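Cellulase (PDB 6UI3) probably hydrolyses internal beta-1,4-glucan links of cellulose and related plant polysaccharides, this chain being the family 5 glycosidase domain of a longer protein. Local coordinates at residues 83-88 with 136-141; 90-95 with 100-105. All coordinates share one frame; numbering follows the deposited sequence.

Interaction 1: residues 83-88 with 136-141; sequences AYMARV and NHFKDY
M85 meets H137 and F138 in a buried apolar contact between two neighbouring outer helices of the barrel. M85 lies on helix 82-96. H137 ends helix 120-137, and F138 is the first residue to leave helical geometry. No hydrogen bond crosses between the two segments. The main touch is a CH-pi contact. M85 CG sits over the centre of the H137 ring, 3.5 Å from the ring centroid and only 7° off its normal. The two side chains reach across from facing sides and overlap alongside one another. With CG anti to the backbone N (chi1 -174°), M85 sends its chain out toward H137, and bends at chi2 and chi3 then turn the sulfur toward F138. The sulfur stands obliquely to the H137 ring, with M85 SD 4.1 Å from F138 CE2. This second approach is a Met-aromatic contact, also oblique. V88, one turn after M85, adds a looser touch, V88 CG1 to F138 CZ at 4.4 Å. H137 CD2 lies over the centre of the F138 ring, and F138 CD1 in turn lies over that of Y141. H137 NE2 is hydrogen-bonded to E89 of helix 82-96, which would limit rotation of the imidazole under M85. A type I turn from F138 to Y141 follows. The contact joins one outer helix of the TIM barrel to the C-terminal end of the next and the turn after it.

Interaction 2: residues 90-95 with 100-105; sequences TVVNYA and MYAIVN
Helix 90-95 and strand 101-105 run nearly antiparallel, at 154° between their N-to-C directions, and their axes come within 7.7 Å. Four residues separate A95 from M100, and the chain reverses there. One backbone hydrogen bond closes this turn, from M100 N to A95 O at 3.1 Å. Its N-H points fairly straight at the oxygen (159°), but the donor stands above the carbonyl plane. The CA atoms of A95 and M100 are only 5.1 Å apart here, and those of V92 and A102 are 6.0 Å apart further along. The side chains between the two backbones are small and apolar. A95 CB meets A102 CB at 4.0 Å, and the short methyl groups allow this close approach. V92 uses its two branches for different partners. CG1, anti to the backbone N (chi1 165°), rests against the A102 methyl. V92 CG2 presses on V104 CG2 at 3.5 Å, tighter than usual for two carbons, where the two valines meet roughly perpendicular to each other. M100 CB faces the helix beside A95 O, while the rest of the side chain turns off to touch V63 and K56. Y101 and I103 point away from the helix, and Y101 OH is hydrogen-bonded to D22. The contact belongs to the beta-alpha-beta unit 62-65, 82-96 and 101-105. Strand 101-105 lies between strands 62-65 and 145-148 in the parallel barrel. On the helix side, V91 and A95 also touch F52 of helix 49-58.

Overall arrangement
Both interactions use helix 82-96, and their centres lie about 10 Å apart. Interaction 2 packs the later part of this helix on the barrel strand that follows it. Interaction 1 packs its earlier part against the end of the next outer helix. Along the chain, the segments of interaction 2 fall between those of interaction 1. Two probable hydrogen bonds link them: Y141 OH to N93 ND2 and R87 NH1 to Y94 OH, both 3.0 Å. Interaction 1 is centred about 18 Å from the centre of the chain, interaction 2 about 12 Å. The A95-M100 bond lies at the N-terminal end of strand 101-105, away from the C-terminal end that carries TIM-barrel active sites.

Interaction 1: residues 83-88 with 136-141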
ATOM      1  N   ALA A  83     -17.138  16.354  -1.127  1.00  8.70           N
ATOM      2  CA  ALA A  83     -17.907  15.163  -0.788  1.00  9.04           C
ATOM      3  C   ALA A  83     -17.080  13.894  -0.942  1.00  8.83           C
ATOM      4  O   ALA A  83     -17.246  12.942  -0.175  1.00  9.85           O
ATOM      5  CB  ALA A  83     -19.147  15.076  -1.676  1.00 10.85           C
ATOM      6  N   TYR A  84     -16.170  13.867  -1.909  1.00  8.27           N
ATOM      7  CA  TYR A  84     -15.316  12.699  -2.091  1.00  8.26           C
ATOM      8  C   TYR A  84     -14.223  12.658  -1.029  1.00  8.23           C
ATOM      9  O   TYR A  84     -13.951  11.598  -0.450  1.00  8.62           O
ATOM     10  CB  TYR A  84     -14.696  12.706  -3.486  1.00  8.69           C
ATOM     11  CG  TYR A  84     -14.012  11.411  -3.851  1.00  8.15           C
ATOM     12  CD1 TYR A  84     -14.758  10.257  -4.036  1.00  9.41           C
ATOM     13  CD2 TYR A  84     -12.632  11.340  -4.025  1.00  8.76           C
ATOM     14  CE1 TYR A  84     -14.157   9.052  -4.395  1.00  9.63           C
ATOM     15  CE2 TYR A  84     -12.023  10.145  -4.388  1.00  8.95           C
ATOM     16  CZ  TYR A  84     -12.796   9.015  -4.576  1.00  9.49           C
ATOM     17  OH  TYR A  84     -12.232   7.809  -4.929  1.00  9.43           O
ATOM     18  N   MET A  85     -13.598  13.807  -0.761  1.00  8.39           N
ATOM     19  CA  MET A  85     -12.649  13.899   0.346  1.00  7.80           C
ATOM     20  C   MET A  85     -13.292  13.416   1.638  1.00  8.70           C
ATOM     21  O   MET A  85     -12.660  12.704   2.427  1.00  8.85           O
ATOM     22  CB  MET A  85     -12.152  15.339   0.483  1.00  8.54           C
ATOM     23  CG  MET A  85     -11.047  15.521   1.509  1.00  8.07           C
ATOM     24  SD  MET A  85      -9.440  14.859   1.016  1.00 10.06           S
ATOM     25  CE  MET A  85      -8.902  16.113  -0.151  1.00 12.16           C
ATOM     26  N   ALA A  86     -14.564  13.785   1.862  1.00  8.62           N
ATOM     27  CA  ALA A  86     -15.262  13.388   3.082  1.00  9.11           C
ATOM     28  C   ALA A  86     -15.462  11.881   3.139  1.00  8.87           C
ATOM     29  O   ALA A  86     -15.387  11.287   4.216  1.00  9.01           O
ATOM     30  CB  ALA A  86     -16.601  14.123   3.189  1.00  9.94           C
ATOM     31  N   ARG A  87     -15.733  11.244   1.999  1.00  8.69           N
ATOM     32  CA  ARG A  87     -15.875   9.790   2.002  1.00  8.19           C
ATOM     33  C   ARG A  87     -14.558   9.114   2.359  1.00  8.41           C
ATOM     34  O   ARG A  87     -14.527   8.168   3.151  1.00  8.39           O
ATOM     35  CB  ARG A  87     -16.395   9.291   0.653  1.00  9.07           C
ATOM     36  CG  ARG A  87     -16.583   7.779   0.576  1.00  9.18           C
ATOM     37  CD  ARG A  87     -17.577   7.264   1.616  1.00 10.00           C
ATOM     38  NE  ARG A  87     -17.578   5.807   1.646  1.00 10.32           N
ATOM     39  CZ  ARG A  87     -17.920   5.069   2.696  1.00 10.60           C
ATOM     40  NH1 ARG A  87     -18.343   5.628   3.825  1.00 10.71           N
ATOM     41  NH2 ARG A  87     -17.807   3.746   2.608  1.00 11.14           N
ATOM     42  N   VAL A  88     -13.456   9.571   1.770  1.00  8.32           N
ATOM     43  CA  VAL A  88     -12.148   9.022   2.115  1.00  8.29           C
ATOM     44  C   VAL A  88     -11.908   9.167   3.613  1.00  8.22           C
ATOM     45  O   VAL A  88     -11.469   8.227   4.282  1.00  8.28           O
ATOM     46  CB  VAL A  88     -11.039   9.688   1.275  1.00  8.57           C
ATOM     47  CG1 VAL A  88      -9.685   9.221   1.746  1.00  8.45           C
ATOM     48  CG2 VAL A  88     -11.228   9.397  -0.214  1.00  9.13           C
ATOM     49  N   ASN A 136      -3.593  19.060   3.708  1.00  8.36           N
ATOM     50  CA  ASN A 136      -4.271  20.112   4.456  1.00  8.99           C
ATOM     51  C   ASN A 136      -5.523  19.572   5.137  1.00  8.95           C
ATOM     52  O   ASN A 136      -5.817  19.927   6.284  1.00 10.77           O
ATOM     53  CB  ASN A 136      -4.669  21.291   3.563  1.00 10.78           C
ATOM     54  CG  ASN A 136      -3.549  22.260   3.317  1.00 14.78           C
ATOM     55  OD1 ASN A 136      -3.559  22.973   2.319  1.00 17.65           O
ATOM     56  ND2 ASN A 136      -2.618  22.344   4.242  1.00 15.99           N
ATOM     57  N   HIS A 137      -6.275  18.713   4.442  1.00  9.28           N
ATOM     58  CA  HIS A 137      -7.511  18.191   5.012  1.00  9.40           C
ATOM     59  C   HIS A 137      -7.246  17.402   6.290  1.00  9.80           C
ATOM     60  O   HIS A 137      -8.027  17.467   7.251  1.00 11.02           O
ATOM     61  CB  HIS A 137      -8.228  17.296   4.001  1.00 10.21           C
ATOM     62  CG  HIS A 137      -9.614  16.944   4.425  1.00 11.10           C
ATOM     63  ND1 HIS A 137     -10.654  17.831   4.291  1.00 11.96           N
ATOM     64  CD2 HIS A 137     -10.128  15.842   5.020  1.00 11.72           C
ATOM     65  CE1 HIS A 137     -11.758  17.288   4.778  1.00 12.73           C
ATOM     66  NE2 HIS A 137     -11.467  16.081   5.223  1.00 12.68           N
ATOM     67  N   PHE A 138      -6.160  16.635   6.309  1.00  9.18           N
ATOM     68  CA  PHE A 138      -5.866  15.709   7.393  1.00  9.12           C
ATOM     69  C   PHE A 138      -4.741  16.196   8.313  1.00 10.03           C
ATOM     70  O   PHE A 138      -4.191  15.395   9.079  1.00  9.80           O
ATOM     71  CB  PHE A 138      -5.485  14.341   6.808  1.00  8.25           C
ATOM     72  CG  PHE A 138      -6.615  13.582   6.148  1.00  8.88           C
ATOM     73  CD1 PHE A 138      -7.495  12.840   6.922  1.00  9.52           C
ATOM     74  CD2 PHE A 138      -6.776  13.569   4.765  1.00  9.91           C
ATOM     75  CE1 PHE A 138      -8.524  12.115   6.350  1.00 10.75           C
ATOM     76  CE2 PHE A 138      -7.812  12.844   4.173  1.00 10.98           C
ATOM     77  CZ  PHE A 138      -8.691  12.108   4.970  1.00 10.96           C
ATOM     78  N   LYS A 139      -4.416  17.495   8.316  1.00 10.22           N
ATOM     79  CA  LYS A 139      -3.167  17.910   8.953  0.63 10.98           C
ATOM     80  C   LYS A 139      -3.169  17.712  10.467  1.00 11.68           C
ATOM     81  O   LYS A 139      -2.091  17.563  11.055  1.00 12.53           O
ATOM     82  CB  LYS A 139      -2.778  19.353   8.593  0.63 13.02           C
ATOM     83  CG  LYS A 139      -3.699  20.434   9.101  0.63 15.89           C
ATOM     84  CD  LYS A 139      -3.169  21.817   8.726  0.63 17.98           C
ATOM     85  CE  LYS A 139      -4.189  22.902   9.014  0.63 19.93           C
ATOM     86  NZ  LYS A 139      -3.714  24.227   8.543  0.63 23.06           N
ATOM     87  N   ASP A 140      -4.330  17.716  11.122  1.00 10.09           N
ATOM     88  CA  ASP A 140      -4.343  17.509  12.575  1.00 11.23           C
ATOM     89  C   ASP A 140      -4.525  16.044  12.976  1.00  9.83           C
ATOM     90  O   ASP A 140      -4.582  15.742  14.174  1.00 11.09           O
ATOM     91  CB  ASP A 140      -5.358  18.436  13.281  1.00 14.37           C
ATOM     92  CG  ASP A 140      -6.803  17.970  13.185  1.00 18.73           C
ATOM     93  OD1 ASP A 140      -7.085  16.903  12.620  1.00 20.69           O
ATOM     94  OD2 ASP A 140      -7.686  18.690  13.722  1.00 22.78           O
ATOM     95  N   TYR A 141      -4.633  15.129  12.015  1.00  9.61           N
ATOM     96  CA  TYR A 141      -4.888  13.727  12.319  1.00  9.23           C
ATOM     97  C   TYR A 141      -3.686  13.081  12.999  1.00  9.03           C
ATOM     98  O   TYR A 141      -2.529  13.456  12.775  1.00  9.24           O
ATOM     99  CB  TYR A 141      -5.233  12.980  11.022  1.00  9.28           C
ATOM    100  CG  TYR A 141      -6.711  12.947  10.744  1.00 10.07           C
ATOM    101  CD1 TYR A 141      -7.423  14.107  10.447  1.00 10.13           C
ATOM    102  CD2 TYR A 141      -7.407  11.754  10.824  1.00 11.46           C
ATOM    103  CE1 TYR A 141      -8.784  14.070  10.241  1.00 11.49           C
ATOM    104  CE2 TYR A 141      -8.751  11.697  10.611  1.00 11.64           C
ATOM    105  CZ  TYR A 141      -9.453  12.852  10.326  1.00 12.01           C
ATOM    106  OH  TYR A 141     -10.820  12.779  10.150  1.00 14.51           O
TER

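Interaction 2: residues 90-95 with 100-105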
ATOM      1  N   THR A  90     -14.156   9.394   6.003  1.00  8.74           N
ATOM      2  CA  THR A  90     -15.024   8.467   6.726  1.00  9.58           C
ATOM      3  C   THR A  90     -14.406   7.077   6.787  1.00  9.15           C
ATOM      4  O   THR A  90     -14.419   6.426   7.843  1.00  9.15           O
ATOM      5  CB  THR A  90     -16.407   8.439   6.065  1.00  9.56           C
ATOM      6  OG1 THR A  90     -16.992   9.749   6.134  1.00 10.71           O
ATOM      7  CG2 THR A  90     -17.326   7.434   6.734  1.00 10.55           C
ATOM      8  N   VAL A  91     -13.857   6.607   5.664  1.00  8.37           N
ATOM      9  CA  VAL A  91     -13.228   5.285   5.632  1.00  7.92           C
ATOM     10  C   VAL A  91     -11.949   5.259   6.467  1.00  8.64           C
ATOM     11  O   VAL A  91     -11.710   4.297   7.208  1.00  8.85           O
ATOM     12  CB  VAL A  91     -13.011   4.841   4.175  1.00  8.71           C
ATOM     13  CG1 VAL A  91     -12.255   3.526   4.125  1.00  9.84           C
ATOM     14  CG2 VAL A  91     -14.336   4.721   3.443  1.00  9.19           C
ATOM     15  N   VAL A  92     -11.125   6.311   6.393  1.00  8.30           N
ATOM     16  CA  VAL A  92      -9.970   6.427   7.285  1.00  8.62           C
ATOM     17  C   VAL A  92     -10.413   6.220   8.725  1.00  9.08           C
ATOM     18  O   VAL A  92      -9.775   5.494   9.499  1.00  9.70           O
ATOM     19  CB  VAL A  92      -9.269   7.786   7.101  1.00  8.99           C
ATOM     20  CG1 VAL A  92      -8.311   8.095   8.250  1.00 10.52           C
ATOM     21  CG2 VAL A  92      -8.511   7.807   5.777  1.00  9.19           C
ATOM     22  N   ASN A  93     -11.517   6.869   9.103  1.00  9.41           N
ATOM     23  CA  ASN A  93     -11.982   6.797  10.480  1.00  9.44           C
ATOM     24  C   ASN A  93     -12.563   5.444  10.860  1.00  9.48           C
ATOM     25  O   ASN A  93     -12.603   5.139  12.052  1.00 10.32           O
ATOM     26  CB  ASN A  93     -12.914   7.966  10.756  1.00  9.96           C
ATOM     27  CG  ASN A  93     -12.144   9.231  11.052  1.00 12.75           C
ATOM     28  OD1 ASN A  93     -11.294   9.244  11.935  1.00 15.20           O
ATOM     29  ND2 ASN A  93     -12.430  10.289  10.334  1.00 14.53           N
ATOM     30  N   TYR A  94     -12.992   4.616   9.905  1.00  9.56           N
ATOM     31  CA  TYR A  94     -13.338   3.244  10.263  1.00  9.60           C
ATOM     32  C   TYR A  94     -12.124   2.532  10.854  1.00  9.55           C
ATOM     33  O   TYR A  94     -12.252   1.714  11.775  1.00 11.17           O
ATOM     34  CB  TYR A  94     -13.820   2.453   9.048  1.00  9.60           C
ATOM     35  CG  TYR A  94     -15.099   2.910   8.370  1.00 10.03           C
ATOM     36  CD1 TYR A  94     -16.052   3.673   9.029  1.00 10.30           C
ATOM     37  CD2 TYR A  94     -15.357   2.544   7.049  1.00  9.35           C
ATOM     38  CE1 TYR A  94     -17.228   4.075   8.378  1.00 10.77           C
ATOM     39  CE2 TYR A  94     -16.514   2.939   6.396  1.00  9.37           C
ATOM     40  CZ  TYR A  94     -17.438   3.704   7.060  1.00  9.95           C
ATOM     41  OH  TYR A  94     -18.598   4.103   6.418  1.00 11.20           O
ATOM     42  N   ALA A  95     -10.934   2.818  10.309  1.00  9.26           N
ATOM     43  CA  ALA A  95      -9.698   2.241  10.821  1.00  9.28           C
ATOM     44  C   ALA A  95      -9.261   2.930  12.104  1.00  9.43           C
ATOM     45  O   ALA A  95      -8.969   2.271  13.103  1.00  9.89           O
ATOM     46  CB  ALA A  95      -8.590   2.358   9.775  1.00  9.65           C
ATOM     47  N   MET A 100      -6.405   1.369  14.523  1.00  9.65           N
ATOM     48  CA  MET A 100      -5.601   0.782  13.462  1.00  9.40           C
ATOM     49  C   MET A 100      -4.915   1.888  12.683  1.00  9.16           C
ATOM     50  O   MET A 100      -5.440   2.996  12.553  1.00 11.21           O
ATOM     51  CB  MET A 100      -6.482  -0.003  12.491  1.00  9.07           C
ATOM     52  CG  MET A 100      -7.234  -1.138  13.141  1.00 10.83           C
ATOM     53  SD  MET A 100      -8.561  -1.816  12.096  1.00 14.04           S
ATOM     54  CE  MET A 100      -7.595  -3.077  11.337  1.00 12.41           C
ATOM     55  N   TYR A 101      -3.752   1.573  12.118  1.00  8.62           N
ATOM     56  CA  TYR A 101      -3.121   2.448  11.144  1.00  8.45           C
ATOM     57  C   TYR A 101      -3.963   2.489   9.876  1.00  7.64           C
ATOM     58  O   TYR A 101      -4.610   1.504   9.492  1.00  8.87           O
ATOM     59  CB  TYR A 101      -1.703   1.963  10.813  1.00  9.33           C
ATOM     60  CG  TYR A 101      -0.758   2.203  11.961  1.00  8.95           C
ATOM     61  CD1 TYR A 101      -0.581   1.256  12.949  1.00  9.59           C
ATOM     62  CD2 TYR A 101      -0.086   3.417  12.083  1.00  9.41           C
ATOM     63  CE1 TYR A 101       0.246   1.493  14.019  1.00  9.88           C
ATOM     64  CE2 TYR A 101       0.743   3.662  13.147  1.00 10.46           C
ATOM     65  CZ  TYR A 101       0.899   2.711  14.110  1.00 10.50           C
ATOM     66  OH  TYR A 101       1.718   2.988  15.168  1.00 13.47           O
ATOM     67  N   ALA A 102      -3.957   3.649   9.224  1.00  7.76           N
ATOM     68  CA  ALA A 102      -4.633   3.870   7.954  1.00  7.78           C
ATOM     69  C   ALA A 102      -3.660   4.534   7.000  1.00  8.05           C
ATOM     70  O   ALA A 102      -3.048   5.549   7.350  1.00  8.95           O
ATOM     71  CB  ALA A 102      -5.830   4.798   8.145  1.00  8.89           C
ATOM     72  N   ILE A 103      -3.520   3.983   5.795  1.00  6.97           N
ATOM     73  CA  ILE A 103      -2.637   4.542   4.766  1.00  7.41           C
ATOM     74  C   ILE A 103      -3.525   5.065   3.647  1.00  6.47           C
ATOM     75  O   ILE A 103      -4.348   4.314   3.117  1.00  8.08           O
ATOM     76  CB  ILE A 103      -1.658   3.485   4.220  1.00  7.24           C
ATOM     77  CG1 ILE A 103      -0.717   2.983   5.322  1.00  7.94           C
ATOM     78  CG2 ILE A 103      -0.856   4.043   3.035  1.00  8.34           C
ATOM     79  CD1 ILE A 103      -0.105   1.630   5.032  1.00  8.72           C
ATOM     80  N   VAL A 104      -3.350   6.335   3.265  1.00  7.27           N
ATOM     81  CA  VAL A 104      -4.036   6.940   2.123  1.00  7.61           C
ATOM     82  C   VAL A 104      -3.000   7.262   1.051  1.00  6.36           C
ATOM     83  O   VAL A 104      -1.898   7.721   1.361  1.00  7.33           O
ATOM     84  CB  VAL A 104      -4.780   8.219   2.556  1.00  9.14           C
ATOM     85  CG1 VAL A 104      -5.344   8.971   1.342  1.00 11.19           C
ATOM     86  CG2 VAL A 104      -5.911   7.911   3.502  1.00 11.30           C
ATOM     87  N   ASN A 105      -3.361   7.043  -0.218  1.00  6.62           N
ATOM     88  CA  ASN A 105      -2.421   7.226  -1.316  1.00  6.88           C
ATOM     89  C   ASN A 105      -3.107   7.932  -2.488  1.00  6.69           C
ATOM     90  O   ASN A 105      -4.226   8.430  -2.381  1.00  7.18           O
ATOM     91  CB  ASN A 105      -1.799   5.877  -1.722  1.00  7.73           C
ATOM     92  CG  ASN A 105      -2.766   4.962  -2.454  1.00  7.64           C
ATOM     93  OD1 ASN A 105      -3.911   5.330  -2.723  1.00  7.16           O
ATOM     94  ND2 ASN A 105      -2.308   3.742  -2.766  1.00  8.53           N
TER